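Local coordinates for protein JSC1_58120g3 ([Leptolyngbya] sp. JSC-1, PDB 6XHH) that probably senses far-red light as a cyanobacteriochrome GAF domain, caught here in its far-red-absorbing dark state with a verdin-type bilin bound, at residues F87-I92 with K127-V132; F33-V38 with A151-D156; L94-W99 with P109-T114. All coordinates share one frame; numbering follows the deposited sequence.

Contact 1 (F87-I92 with K127-V132); sequences FVVDDI and KSCAVV. With M1V (mesobiliverdin IX(alpha)), chain C.
Phe87, Val88 and Val89 pair in antiparallel fashion with Val131, Ala130 and Cys129, setting strand 87-89 along one margin of the six-stranded sheet, next to strand 128-136. The hydrogen-bonded pairs Phe87-Val131 and Val89-Cys129 flank the non-hydrogen-bonded pair Val88-Ala130; Val131 N reaches Phe87 O at 2.8 Å. Val89 O takes Cys129 N and, from beyond the two strands, Trp155 NE1. This is the edge of the antiparallel sheet of a GAF domain, and on the face bearing Phe87, Val89, Cys129 and Val131, Phe87 and Val131 meet the bilin. With CG anti to the backbone N (chi1 -170°), the Phe87 ring receives the propionate carbon CAC of the ligand over its centre. Val131 turns both methyls to the ring D carbonyl, CG2 lying 3.2 Å from OD. Further along the same face, Cys129 SG rests on Val89 CB at 3.8 Å and meets the Phe87 ring obliquely, a sulfur-aromatic contact. On the other face Val88 and Ala130 lie against Trp155 and helix 157-178. Past the corner at Asp90, Ile92 N donates to Lys127 O at 3.1 Å from above the carbonyl plane, and a water bridges that oxygen to Asp91 OD1, which also accepts from Tyr93 N.

Contact 2 (F33-V38 with A151-D156); sequences FGIERV and APRHWD. With EDO (1,2-ethanediol), chain E.
Arg153 reaches across to Phe33 and Ile35 at the end of helix 18-33, its side chain running at about a right angle to that of Ile35. The arginine chain, its CG turned opposite the backbone N (chi1 -177°), stays extended as far as NE and brings the guanidinium edge first to Phe33 O. NH2 donates to that oxygen at 3.0 Å, in the carbonyl plane and on a lone pair, while the oxygen sits 19° out of the guanidinium plane. NE gives its hydrogen to O1 of an ethanediol, probably a crystallisation additive, at 3.1 Å. The methyl CG2 of Ile35 presses obliquely on the same group, 3.3 Å from NE. Trp155 lies under the arginine: Arg153 CD stands over one face of the indole, near its rim. The edge of its six-membered ring meets the other segment, with CZ3 4.0 Å from Phe33 CD2 and CH2 4.1 Å from Ile35 CD1. The latter methyl also lies in the plane of the Phe33 ring, at its edge. With an alanine here in place of Arg153, Phe33 O is likely to lose this donor and Glu159 its salt-bridge partner, while the Trp155 rim and Ile35 CG2 would lose their cover. Gly34, with positive phi, is the C-prime residue of the Schellman motif closing helix 18-33, so the arginine meets a carbonyl at a helix C-terminus. Its NH1 forms a salt bridge to Glu159 of helix 157-178, which Asp156 N-caps, while Ile35 and Trp155 pack on strand 139-148; the contact thus joins two helix ends above the sheet.

Contact 3 (L94-W99 with P109-T114); sequences LGETIW and PKRPLT. With M1V (mesobiliverdin IX(alpha)), chain C; EDO (1,2-ethanediol), chain H; EDO (1,2-ethanediol), chain D.
Lys110, Thr97 and Gly95 share one water, which both segments grip. Lys110 NZ donates to it at 2.9 Å, and the water donates in turn to Thr97 OG1 at 2.7 Å and to Gly95 O at 2.9 Å. The lysine gets there by bending at chi2 (-63°) and again at chi4, which lays its end alongside the threonine; NZ also has a long, weak ion pair with Asp90. Next to this water site, Glu96 and Arg111 form a single antiparallel bridge. Glu96 N approaches Arg111 O at 2.9 Å from above the carbonyl plane, whereas the return bond from Arg111 N falls on a lone pair of Glu96 O, in its carbonyl plane. The two side chains run side by side and the same way, Glu96 CG 3.6 Å from Arg111 CB, yet carboxylate and guanidinium are turned 89° apart and their charged atoms do not touch. The carboxylate's salt bridge goes instead to Arg80, itself a hydrogen-bonding partner of the bilin. Gly95 packs closely: a CB on it would run into Arg111 O and Pro112 N, and its backbone angles by themselves call for glycine. Leu113 sets CD1 3.6 Å from Gly95 CA, its side chain lying also against Phe87 and Val89. Just beyond, Thr114 holds a propionate of the chromophore, OG1 donating to O2B at 2.6 Å and the backbone N to O1B at 2.9 Å. Since Thr114 stands at the N-cap position of helix 115-123, the helix start probably favours the negative charge there. The Glu96-Arg111 bridge pairs strand 95-100 with the loop that runs into helix 115-123, whose His117 also bonds the bilin, as part of the chromophore pocket of a phytochrome-superfamily GAF domain.

How the contacts relate
Contact 1 lies between the other two, its centre about 9 Å from the centre of each. Asp90 ties it to contact 2 with two probable hydrogen bonds, OD2 to His154 ND1 at 2.8 Å and OD1 to Trp155 N at 3.1 Å. Toward contact 3, Thr97 N probably bonds to Val88 O at 2.8 Å. Contacts 2 and 3 do not touch: their centres are about 17 Å apart and their nearest atoms about 5 Å. Along the chain they nest, 3 within 1 and 1 within 2. Contacts 1 and 3 both meet the bilin, whereas contact 2 stands behind the sheet, the Trp155 side chain about 10 Å from the chromophore.

Contact 1 (F87-I92 with K127-V132)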
loop_
_atom_site.group_PDB
_atom_site.type_symbol
_atom_site.label_atom_id
_atom_site.label_comp_id
_atom_site.label_asym_id
_atom_site.label_seq_id
_atom_site.Cartn_x
_atom_site.Cartn_y
_atom_site.Cartn_z
ATOM N N PHE A 87 5.696 -1.592 5.269
ATOM C CA PHE A 87 5.779 -3.044 5.354
ATOM C C PHE A 87 6.154 -3.572 3.975
ATOM O O PHE A 87 5.389 -3.409 3.020
ATOM C CB PHE A 87 4.447 -3.621 5.829
ATOM C CG PHE A 87 4.496 -5.080 6.176
ATOM C CD1 PHE A 87 5.291 -5.529 7.211
ATOM C CD2 PHE A 87 3.735 -5.995 5.473
ATOM C CE1 PHE A 87 5.340 -6.864 7.539
ATOM C CE2 PHE A 87 3.785 -7.333 5.801
ATOM C CZ PHE A 87 4.575 -7.772 6.834
ATOM N N VAL A 88 7.320 -4.201 3.873
ATOM C CA VAL A 88 7.968 -4.492 2.594
ATOM C C VAL A 88 8.281 -5.981 2.537
ATOM O O VAL A 88 9.114 -6.461 3.306
ATOM C CB VAL A 88 9.251 -3.675 2.408
ATOM C CG1 VAL A 88 9.847 -3.932 1.034
ATOM C CG2 VAL A 88 8.981 -2.175 2.646
ATOM N N VAL A 89 7.621 -6.708 1.640
ATOM C CA VAL A 89 7.737 -8.172 1.570
ATOM C C VAL A 89 7.935 -8.602 0.117
ATOM O O VAL A 89 6.976 -8.639 -0.666
ATOM C CB VAL A 89 6.514 -8.859 2.181
ATOM C CG1 VAL A 89 6.661 -10.384 2.087
ATOM C CG2 VAL A 89 6.329 -8.401 3.630
ATOM N N ASP A 90 9.176 -8.949 -0.249
ATOM C CA ASP A 90 9.435 -9.446 -1.599
ATOM C C ASP A 90 8.630 -10.708 -1.887
ATOM O O ASP A 90 8.086 -10.876 -2.981
ATOM C CB ASP A 90 10.917 -9.765 -1.786
ATOM C CG ASP A 90 11.790 -8.539 -1.834
ATOM O OD1 ASP A 90 11.276 -7.432 -1.590
ATOM O OD2 ASP A 90 12.987 -8.693 -2.157
ATOM N N ASP A 91 8.573 -11.610 -0.915
ATOM C CA ASP A 91 8.055 -12.964 -1.090
ATOM C C ASP A 91 7.334 -13.310 0.208
ATOM O O ASP A 91 7.986 -13.415 1.245
ATOM C CB ASP A 91 9.216 -13.924 -1.364
ATOM C CG ASP A 91 8.780 -15.357 -1.624
ATOM O OD1 ASP A 91 7.709 -15.767 -1.157
ATOM O OD2 ASP A 91 9.555 -16.075 -2.281
ATOM N N ILE A 92 6.007 -13.479 0.168
ATOM C CA ILE A 92 5.253 -13.691 1.403
ATOM C C ILE A 92 5.684 -14.952 2.146
ATOM O O ILE A 92 5.371 -15.105 3.336
ATOM C CB ILE A 92 3.726 -13.730 1.146
ATOM C CG1 ILE A 92 3.318 -14.956 0.319
ATOM C CG2 ILE A 92 3.244 -12.408 0.544
ATOM C CD1 ILE A 92 1.794 -15.180 0.327
ATOM N N LYS A 127 1.294 -12.488 -3.637
ATOM C CA LYS A 127 2.556 -13.188 -3.398
ATOM C C LYS A 127 3.698 -12.270 -2.974
ATOM O O LYS A 127 4.771 -12.766 -2.603
ATOM C CB LYS A 127 2.990 -13.966 -4.650
ATOM C CG LYS A 127 2.225 -15.276 -4.841
ATOM C CD LYS A 127 2.842 -16.083 -5.974
ATOM C CE LYS A 127 2.088 -17.385 -6.183
ATOM N NZ LYS A 127 0.645 -17.119 -6.423
ATOM N N SER A 128 3.486 -10.959 -2.985
ATOM C CA SER A 128 4.515 -9.966 -2.715
ATOM C C SER A 128 3.789 -8.665 -2.402
ATOM O O SER A 128 2.802 -8.355 -3.060
ATOM C CB SER A 128 5.428 -9.820 -3.939
ATOM O OG SER A 128 6.312 -8.712 -3.826
ATOM N N CYS A 129 4.241 -7.919 -1.389
ATOM C CA CYS A 129 3.500 -6.701 -1.069
ATOM C C CYS A 129 4.426 -5.628 -0.518
ATOM O O CYS A 129 5.305 -5.913 0.297
ATOM C CB CYS A 129 2.376 -6.942 -0.041
ATOM S SG CYS A 129 2.908 -7.717 1.534
ATOM N N ALA A 130 4.193 -4.390 -0.957
ATOM C CA ALA A 130 4.800 -3.200 -0.365
ATOM C C ALA A 130 3.648 -2.308 0.070
ATOM O O ALA A 130 2.814 -1.939 -0.761
ATOM C CB ALA A 130 5.727 -2.478 -1.353
ATOM N N VAL A 131 3.564 -2.012 1.367
ATOM C CA VAL A 131 2.376 -1.422 1.978
ATOM C C VAL A 131 2.792 -0.193 2.781
ATOM O O VAL A 131 3.721 -0.264 3.597
ATOM C CB VAL A 131 1.625 -2.428 2.877
ATOM C CG1 VAL A 131 0.256 -1.863 3.311
ATOM C CG2 VAL A 131 1.442 -3.779 2.159
ATOM N N VAL A 132 2.128 0.940 2.540
ATOM C CA VAL A 132 2.488 2.178 3.228
ATOM C C VAL A 132 1.236 2.887 3.723
ATOM O O VAL A 132 0.132 2.708 3.199
ATOM C CB VAL A 132 3.290 3.145 2.341
ATOM C CG1 VAL A 132 4.553 2.476 1.803
ATOM C CG2 VAL A 132 2.406 3.694 1.216
HETATM O OA M1V C . -5.877 -11.459 8.635
HETATM C C1A M1V C . -5.164 -11.881 9.533
HETATM N NA M1V C . -4.010 -11.313 9.906
HETATM C C2A M1V C . -5.429 -13.014 10.329
HETATM C CMA M1V C . -6.633 -13.919 10.211
HETATM C C3A M1V C . -4.382 -13.154 11.237
HETATM C CAA M1V C . -4.218 -14.205 12.268
HETATM C CBA M1V C . -4.188 -13.629 13.685
HETATM C C4A M1V C . -3.447 -12.042 10.958
HETATM C CHA M1V C . -2.289 -11.811 11.651
HETATM C C1B M1V C . -1.280 -10.759 11.501
HETATM C C2B M1V C . -0.105 -10.743 12.297
HETATM C CMB M1V C . 0.269 -11.768 13.341
HETATM C C3B M1V C . 0.623 -9.651 11.930
HETATM C CAB M1V C . 1.964 -9.228 12.501
HETATM C CBB M1V C . 3.084 -9.507 11.484
HETATM C CGB M1V C . 3.290 -10.997 11.314
HETATM O O2B M1V C . 3.760 -11.674 12.260
HETATM O O1B M1V C . 3.001 -11.578 10.244
HETATM N NB M1V C . -1.257 -9.692 10.686
HETATM C C4B M1V C . -0.125 -8.990 10.911
HETATM C CHB M1V C . 0.335 -7.808 10.311
HETATM C C1C M1V C . -0.098 -7.097 9.182
HETATM C C2C M1V C . 0.688 -6.114 8.567
HETATM C CAC M1V C . 2.035 -5.644 9.074
HETATM C CBC M1V C . 1.665 -4.627 10.190
HETATM C CGC M1V C . 2.772 -4.313 11.186
HETATM O O2C M1V C . 3.906 -4.828 11.066
HETATM O O1C M1V C . 2.563 -3.539 12.154
HETATM C C3C M1V C . -0.043 -5.620 7.489
HETATM C CMC M1V C . 0.430 -4.544 6.551
HETATM N NC M1V C . -1.275 -7.222 8.478
HETATM C C4C M1V C . -1.260 -6.330 7.435
HETATM C CHC M1V C . -2.390 -6.246 6.570
HETATM C C1D M1V C . -2.557 -5.586 5.378
HETATM C C2D M1V C . -3.725 -4.880 4.978
HETATM C CMD M1V C . -4.964 -4.685 5.818
HETATM N ND M1V C . -1.652 -5.551 4.326
HETATM C C4D M1V C . -2.199 -4.832 3.322
HETATM O OD M1V C . -1.626 -4.629 2.251
HETATM C C3D M1V C . -3.504 -4.401 3.724
HETATM C CAD M1V C . -4.458 -3.554 2.921
HETATM C CBD M1V C . -5.096 -4.404 1.844
HETATM O O HOH W 1 5.603 -15.457 -2.917
#

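Contact 2 (F33-V38 with A151-D156)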
loop_
_atom_site.group_PDB
_atom_site.type_symbol
_atom_site.label_atom_id
_atom_site.label_comp_id
_atom_site.label_asym_id
_atom_site.label_seq_id
_atom_site.Cartn_x
_atom_site.Cartn_y
_atom_site.Cartn_z
ATOM N N PHE A 33 5.269 0.652 -11.727
ATOM C CA PHE A 33 5.953 -0.508 -11.167
ATOM C C PHE A 33 5.845 -1.758 -12.034
ATOM O O PHE A 33 6.528 -2.749 -11.748
ATOM C CB PHE A 33 5.398 -0.811 -9.769
ATOM C CG PHE A 33 5.866 0.152 -8.696
ATOM C CD1 PHE A 33 6.812 1.131 -8.970
ATOM C CD2 PHE A 33 5.367 0.066 -7.408
ATOM C CE1 PHE A 33 7.260 2.006 -7.975
ATOM C CE2 PHE A 33 5.811 0.945 -6.408
ATOM C CZ PHE A 33 6.750 1.915 -6.699
ATOM N N GLY A 34 5.027 -1.733 -13.084
ATOM C CA GLY A 34 4.789 -2.919 -13.889
ATOM C C GLY A 34 4.335 -4.099 -13.054
ATOM O O GLY A 34 4.876 -5.206 -13.174
ATOM N N ILE A 35 3.342 -3.885 -12.195
ATOM C CA ILE A 35 2.889 -4.957 -11.314
ATOM C C ILE A 35 1.415 -5.260 -11.546
ATOM O O ILE A 35 0.761 -4.642 -12.397
ATOM C CB ILE A 35 3.131 -4.612 -9.836
ATOM C CG1 ILE A 35 2.425 -3.293 -9.463
ATOM C CG2 ILE A 35 4.635 -4.563 -9.538
ATOM C CD1 ILE A 35 2.693 -2.842 -8.019
ATOM N N GLU A 36 0.874 -6.196 -10.772
ATOM C CA GLU A 36 -0.430 -6.765 -11.076
ATOM C C GLU A 36 -1.576 -6.153 -10.282
ATOM O O GLU A 36 -2.724 -6.259 -10.717
ATOM C CB GLU A 36 -0.383 -8.287 -10.870
ATOM C CG GLU A 36 0.451 -8.948 -11.970
ATOM C CD GLU A 36 1.031 -10.323 -11.629
ATOM O OE1 GLU A 36 1.068 -10.747 -10.452
ATOM O OE2 GLU A 36 1.463 -11.001 -12.589
ATOM N N ARG A 37 -1.309 -5.500 -9.151
ATOM C CA ARG A 37 -2.393 -4.827 -8.445
ATOM C C ARG A 37 -1.844 -3.730 -7.560
ATOM O O ARG A 37 -0.811 -3.909 -6.925
ATOM C CB ARG A 37 -3.206 -5.802 -7.582
ATOM C CG ARG A 37 -4.592 -5.289 -7.280
ATOM C CD ARG A 37 -5.238 -6.003 -6.123
ATOM N NE ARG A 37 -5.403 -7.447 -6.309
ATOM C CZ ARG A 37 -6.403 -8.020 -6.979
ATOM N NH1 ARG A 37 -7.345 -7.283 -7.566
ATOM N NH2 ARG A 37 -6.468 -9.345 -7.049
ATOM N N VAL A 38 -2.547 -2.603 -7.532
ATOM C CA VAL A 38 -2.350 -1.553 -6.537
ATOM C C VAL A 38 -3.721 -1.203 -5.973
ATOM O O VAL A 38 -4.689 -1.054 -6.726
ATOM C CB VAL A 38 -1.663 -0.303 -7.128
ATOM C CG1 VAL A 38 -1.518 0.785 -6.061
ATOM C CG2 VAL A 38 -0.304 -0.665 -7.670
ATOM N N ALA A 151 3.954 -14.011 -8.702
ATOM C CA ALA A 151 5.355 -14.300 -8.419
ATOM C C ALA A 151 5.826 -13.335 -7.339
ATOM O O ALA A 151 5.234 -12.278 -7.154
ATOM C CB ALA A 151 6.217 -14.142 -9.679
ATOM N N PRO A 152 6.906 -13.684 -6.633
ATOM C CA PRO A 152 7.599 -12.688 -5.807
ATOM C C PRO A 152 8.131 -11.553 -6.665
ATOM O O PRO A 152 8.326 -11.678 -7.877
ATOM C CB PRO A 152 8.756 -13.481 -5.178
ATOM C CG PRO A 152 8.387 -14.921 -5.339
ATOM C CD PRO A 152 7.549 -15.006 -6.563
ATOM N N ARG A 153 8.399 -10.428 -6.014
ATOM C CA ARG A 153 9.009 -9.305 -6.699
ATOM C C ARG A 153 9.846 -8.559 -5.685
ATOM O O ARG A 153 9.410 -8.376 -4.548
ATOM C CB ARG A 153 7.964 -8.371 -7.298
ATOM C CG ARG A 153 8.560 -7.214 -8.082
ATOM C CD ARG A 153 7.635 -6.046 -7.989
ATOM N NE ARG A 153 7.867 -4.985 -8.968
ATOM C CZ ARG A 153 8.613 -3.910 -8.751
ATOM N NH1 ARG A 153 9.284 -3.780 -7.616
ATOM N NH2 ARG A 153 8.704 -2.978 -9.686
ATOM N N HIS A 154 11.045 -8.159 -6.094
ATOM C CA HIS A 154 11.934 -7.437 -5.201
ATOM C C HIS A 154 11.529 -5.972 -5.138
ATOM O O HIS A 154 11.356 -5.330 -6.175
ATOM C CB HIS A 154 13.376 -7.565 -5.688
ATOM C CG HIS A 154 14.329 -6.689 -4.956
ATOM N ND1 HIS A 154 14.535 -6.790 -3.597
ATOM C CD2 HIS A 154 15.161 -5.719 -5.393
ATOM C CE1 HIS A 154 15.437 -5.898 -3.226
ATOM N NE2 HIS A 154 15.831 -5.234 -4.295
ATOM N N TRP A 155 11.370 -5.450 -3.922
ATOM C CA TRP A 155 11.099 -4.034 -3.699
ATOM C C TRP A 155 12.378 -3.334 -3.264
ATOM O O TRP A 155 13.020 -3.767 -2.304
ATOM C CB TRP A 155 10.011 -3.831 -2.634
ATOM C CG TRP A 155 8.756 -4.628 -2.873
ATOM C CD1 TRP A 155 8.403 -5.808 -2.256
ATOM C CD2 TRP A 155 7.707 -4.342 -3.813
ATOM N NE1 TRP A 155 7.195 -6.262 -2.748
ATOM C CE2 TRP A 155 6.748 -5.382 -3.706
ATOM C CE3 TRP A 155 7.485 -3.315 -4.734
ATOM C CZ2 TRP A 155 5.577 -5.415 -4.482
ATOM C CZ3 TRP A 155 6.314 -3.348 -5.506
ATOM C CH2 TRP A 155 5.375 -4.398 -5.367
ATOM N N ASP A 156 12.763 -2.260 -3.955
ATOM C CA ASP A 156 13.912 -1.505 -3.465
ATOM C C ASP A 156 13.444 -0.272 -2.697
ATOM O O ASP A 156 12.274 0.119 -2.741
ATOM C CB ASP A 156 14.891 -1.137 -4.596
ATOM C CG ASP A 156 14.300 -0.230 -5.655
ATOM O OD1 ASP A 156 13.557 0.722 -5.330
ATOM O OD2 ASP A 156 14.648 -0.428 -6.840
HETATM C C1 EDO E . 8.521 -6.483 -12.078
HETATM O O1 EDO E . 7.399 -5.590 -11.982
HETATM C C2 EDO E . 8.215 -7.611 -13.064
HETATM O O2 EDO E . 7.625 -7.044 -14.246
#

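Contact 3 (L94-W99 with P109-T114)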
loop_
_atom_site.group_PDB
_atom_site.type_symbol
_atom_site.label_atom_id
_atom_site.label_comp_id
_atom_site.label_asym_id
_atom_site.label_seq_id
_atom_site.Cartn_x
_atom_site.Cartn_y
_atom_site.Cartn_z
ATOM N N LEU A 94 8.907 -15.839 2.505
ATOM C CA LEU A 94 10.241 -15.633 3.047
ATOM C C LEU A 94 10.322 -14.500 4.055
ATOM O O LEU A 94 11.101 -14.599 5.002
ATOM C CB LEU A 94 11.248 -15.380 1.916
ATOM C CG LEU A 94 11.406 -16.540 0.927
ATOM C CD1 LEU A 94 12.382 -16.189 -0.174
ATOM C CD2 LEU A 94 11.870 -17.793 1.651
ATOM N N GLY A 95 9.560 -13.432 3.901
ATOM C CA GLY A 95 9.368 -12.499 4.992
ATOM C C GLY A 95 9.746 -11.074 4.629
ATOM O O GLY A 95 10.094 -10.757 3.496
ATOM N N GLU A 96 9.663 -10.215 5.637
ATOM C CA GLU A 96 9.756 -8.775 5.434
ATOM C C GLU A 96 11.200 -8.282 5.439
ATOM O O GLU A 96 12.070 -8.825 6.125
ATOM C CB GLU A 96 8.958 -8.024 6.499
ATOM C CG GLU A 96 9.526 -8.148 7.906
ATOM C CD GLU A 96 9.025 -7.050 8.848
ATOM O OE1 GLU A 96 9.136 -5.858 8.515
ATOM O OE2 GLU A 96 8.502 -7.384 9.925
ATOM N N THR A 97 11.439 -7.244 4.637
ATOM C CA THR A 97 12.683 -6.491 4.661
ATOM C C THR A 97 12.666 -5.519 5.835
ATOM O O THR A 97 11.727 -4.729 5.974
ATOM C CB THR A 97 12.842 -5.715 3.350
ATOM O OG1 THR A 97 12.825 -6.628 2.245
ATOM C CG2 THR A 97 14.146 -4.932 3.352
ATOM N N ILE A 98 13.699 -5.566 6.678
ATOM C CA ILE A 98 13.689 -4.720 7.869
ATOM C C ILE A 98 13.941 -3.270 7.478
ATOM O O ILE A 98 14.891 -2.957 6.745
ATOM C CB ILE A 98 14.707 -5.214 8.907
ATOM C CG1 ILE A 98 14.414 -6.680 9.271
ATOM C CG2 ILE A 98 14.609 -4.353 10.147
ATOM C CD1 ILE A 98 13.022 -6.916 9.817
ATOM N N TRP A 99 13.072 -2.382 7.961
ATOM C CA TRP A 99 13.109 -0.950 7.678
ATOM C C TRP A 99 13.405 -0.212 8.976
ATOM O O TRP A 99 12.600 -0.259 9.916
ATOM C CB TRP A 99 11.769 -0.507 7.098
ATOM C CG TRP A 99 11.617 0.952 6.783
ATOM C CD1 TRP A 99 11.257 1.954 7.638
ATOM C CD2 TRP A 99 11.779 1.545 5.502
ATOM N NE1 TRP A 99 11.200 3.151 6.958
ATOM C CE2 TRP A 99 11.519 2.926 5.644
ATOM C CE3 TRP A 99 12.147 1.050 4.250
ATOM C CZ2 TRP A 99 11.586 3.808 4.568
ATOM C CZ3 TRP A 99 12.213 1.927 3.186
ATOM C CH2 TRP A 99 11.944 3.292 3.354
ATOM N N PRO A 109 18.544 -10.337 8.417
ATOM C CA PRO A 109 17.805 -11.259 7.552
ATOM C C PRO A 109 16.336 -10.871 7.485
ATOM O O PRO A 109 15.815 -10.156 8.341
ATOM C CB PRO A 109 17.991 -12.620 8.235
ATOM C CG PRO A 109 18.247 -12.277 9.687
ATOM C CD PRO A 109 19.001 -10.977 9.665
ATOM N N LYS A 110 15.671 -11.354 6.440
ATOM C CA LYS A 110 14.231 -11.153 6.327
ATOM C C LYS A 110 13.514 -11.810 7.503
ATOM O O LYS A 110 13.961 -12.825 8.043
ATOM C CB LYS A 110 13.703 -11.714 5.002
ATOM C CG LYS A 110 14.443 -11.238 3.726
ATOM C CD LYS A 110 14.337 -9.746 3.504
ATOM C CE LYS A 110 14.934 -9.342 2.146
ATOM N NZ LYS A 110 14.073 -9.643 0.964
ATOM N N ARG A 111 12.399 -11.207 7.916
ATOM C CA ARG A 111 11.641 -11.690 9.063
ATOM C C ARG A 111 10.384 -12.409 8.595
ATOM O O ARG A 111 9.476 -11.756 8.072
ATOM C CB ARG A 111 11.274 -10.531 9.987
ATOM C CG ARG A 111 10.606 -10.954 11.273
ATOM C CD ARG A 111 10.272 -9.733 12.125
ATOM N NE ARG A 111 10.297 -10.042 13.550
ATOM C CZ ARG A 111 9.228 -10.378 14.264
ATOM N NH1 ARG A 111 8.035 -10.454 13.690
ATOM N NH2 ARG A 111 9.354 -10.637 15.558
ATOM N N PRO A 112 10.274 -13.722 8.788
ATOM C CA PRO A 112 9.106 -14.458 8.287
ATOM C C PRO A 112 7.802 -13.971 8.894
ATOM O O PRO A 112 7.740 -13.557 10.051
ATOM C CB PRO A 112 9.406 -15.909 8.694
ATOM C CG PRO A 112 10.901 -15.972 8.743
ATOM C CD PRO A 112 11.322 -14.628 9.290
ATOM N N LEU A 113 6.745 -14.030 8.084
ATOM C CA LEU A 113 5.408 -13.630 8.507
ATOM C C LEU A 113 4.711 -14.764 9.249
ATOM O O LEU A 113 5.001 -15.941 9.039
ATOM C CB LEU A 113 4.559 -13.232 7.292
ATOM C CG LEU A 113 4.735 -11.846 6.665
ATOM C CD1 LEU A 113 6.165 -11.526 6.269
ATOM C CD2 LEU A 113 3.825 -11.752 5.454
ATOM N N THR A 114 3.784 -14.392 10.128
ATOM C CA THR A 114 2.941 -15.361 10.820
ATOM C C THR A 114 2.028 -16.063 9.820
ATOM O O THR A 114 1.589 -15.463 8.845
ATOM C CB THR A 114 2.117 -14.627 11.886
ATOM O OG1 THR A 114 2.997 -14.112 12.901
ATOM C CG2 THR A 114 1.063 -15.525 12.508
HETATM O OA M1V C . -5.877 -11.459 8.635
HETATM C C1A M1V C . -5.164 -11.881 9.533
HETATM N NA M1V C . -4.010 -11.313 9.906
HETATM C C2A M1V C . -5.429 -13.014 10.329
HETATM C CMA M1V C . -6.633 -13.919 10.211
HETATM C C3A M1V C . -4.382 -13.154 11.237
HETATM C CAA M1V C . -4.218 -14.205 12.268
HETATM C CBA M1V C . -4.188 -13.629 13.685
HETATM C C4A M1V C . -3.447 -12.042 10.958
HETATM C CHA M1V C . -2.289 -11.811 11.651
HETATM C C1B M1V C . -1.280 -10.759 11.501
HETATM C C2B M1V C . -0.105 -10.743 12.297
HETATM C CMB M1V C . 0.269 -11.768 13.341
HETATM C C3B M1V C . 0.623 -9.651 11.930
HETATM C CAB M1V C . 1.964 -9.228 12.501
HETATM C CBB M1V C . 3.084 -9.507 11.484
HETATM C CGB M1V C . 3.290 -10.997 11.314
HETATM O O2B M1V C . 3.760 -11.674 12.260
HETATM O O1B M1V C . 3.001 -11.578 10.244
HETATM N NB M1V C . -1.257 -9.692 10.686
HETATM C C4B M1V C . -0.125 -8.990 10.911
HETATM C CHB M1V C . 0.335 -7.808 10.311
HETATM C C1C M1V C . -0.098 -7.097 9.182
HETATM C C2C M1V C . 0.688 -6.114 8.567
HETATM C CAC M1V C . 2.035 -5.644 9.074
HETATM C CBC M1V C . 1.665 -4.627 10.190
HETATM C CGC M1V C . 2.772 -4.313 11.186
HETATM O O2C M1V C . 3.906 -4.828 11.066
HETATM O O1C M1V C . 2.563 -3.539 12.154
HETATM C C3C M1V C . -0.043 -5.620 7.489
HETATM C CMC M1V C . 0.430 -4.544 6.551
HETATM N NC M1V C . -1.275 -7.222 8.478
HETATM C C4C M1V C . -1.260 -6.330 7.435
HETATM C CHC M1V C . -2.390 -6.246 6.570
HETATM C C1D M1V C . -2.557 -5.586 5.378
HETATM C C2D M1V C . -3.725 -4.880 4.978
HETATM C CMD M1V C . -4.964 -4.685 5.818
HETATM N ND M1V C . -1.652 -5.551 4.326
HETATM C C4D M1V C . -2.199 -4.832 3.322
HETATM O OD M1V C . -1.626 -4.629 2.251
HETATM C C3D M1V C . -3.504 -4.401 3.724
HETATM C CAD M1V C . -4.458 -3.554 2.921
HETATM C CBD M1V C . -5.096 -4.404 1.844
HETATM C C1 EDO H . 14.657 -10.670 12.790
HETATM O O1 EDO H . 14.773 -9.463 13.550
HETATM C C2 EDO H . 14.733 -10.300 11.317
HETATM O O2 EDO H . 16.083 -10.029 10.943
HETATM C C1 EDO D . 3.718 -15.791 16.414
HETATM O O1 EDO D . 3.488 -14.654 15.572
HETATM C C2 EDO D . 2.978 -17.000 15.850
HETATM O O2 EDO D . 3.739 -17.575 14.778
HETATM O O HOH W 2 11.339 -8.825 1.711
HETATM O O HOH W 3 15.743 -7.548 6.330
#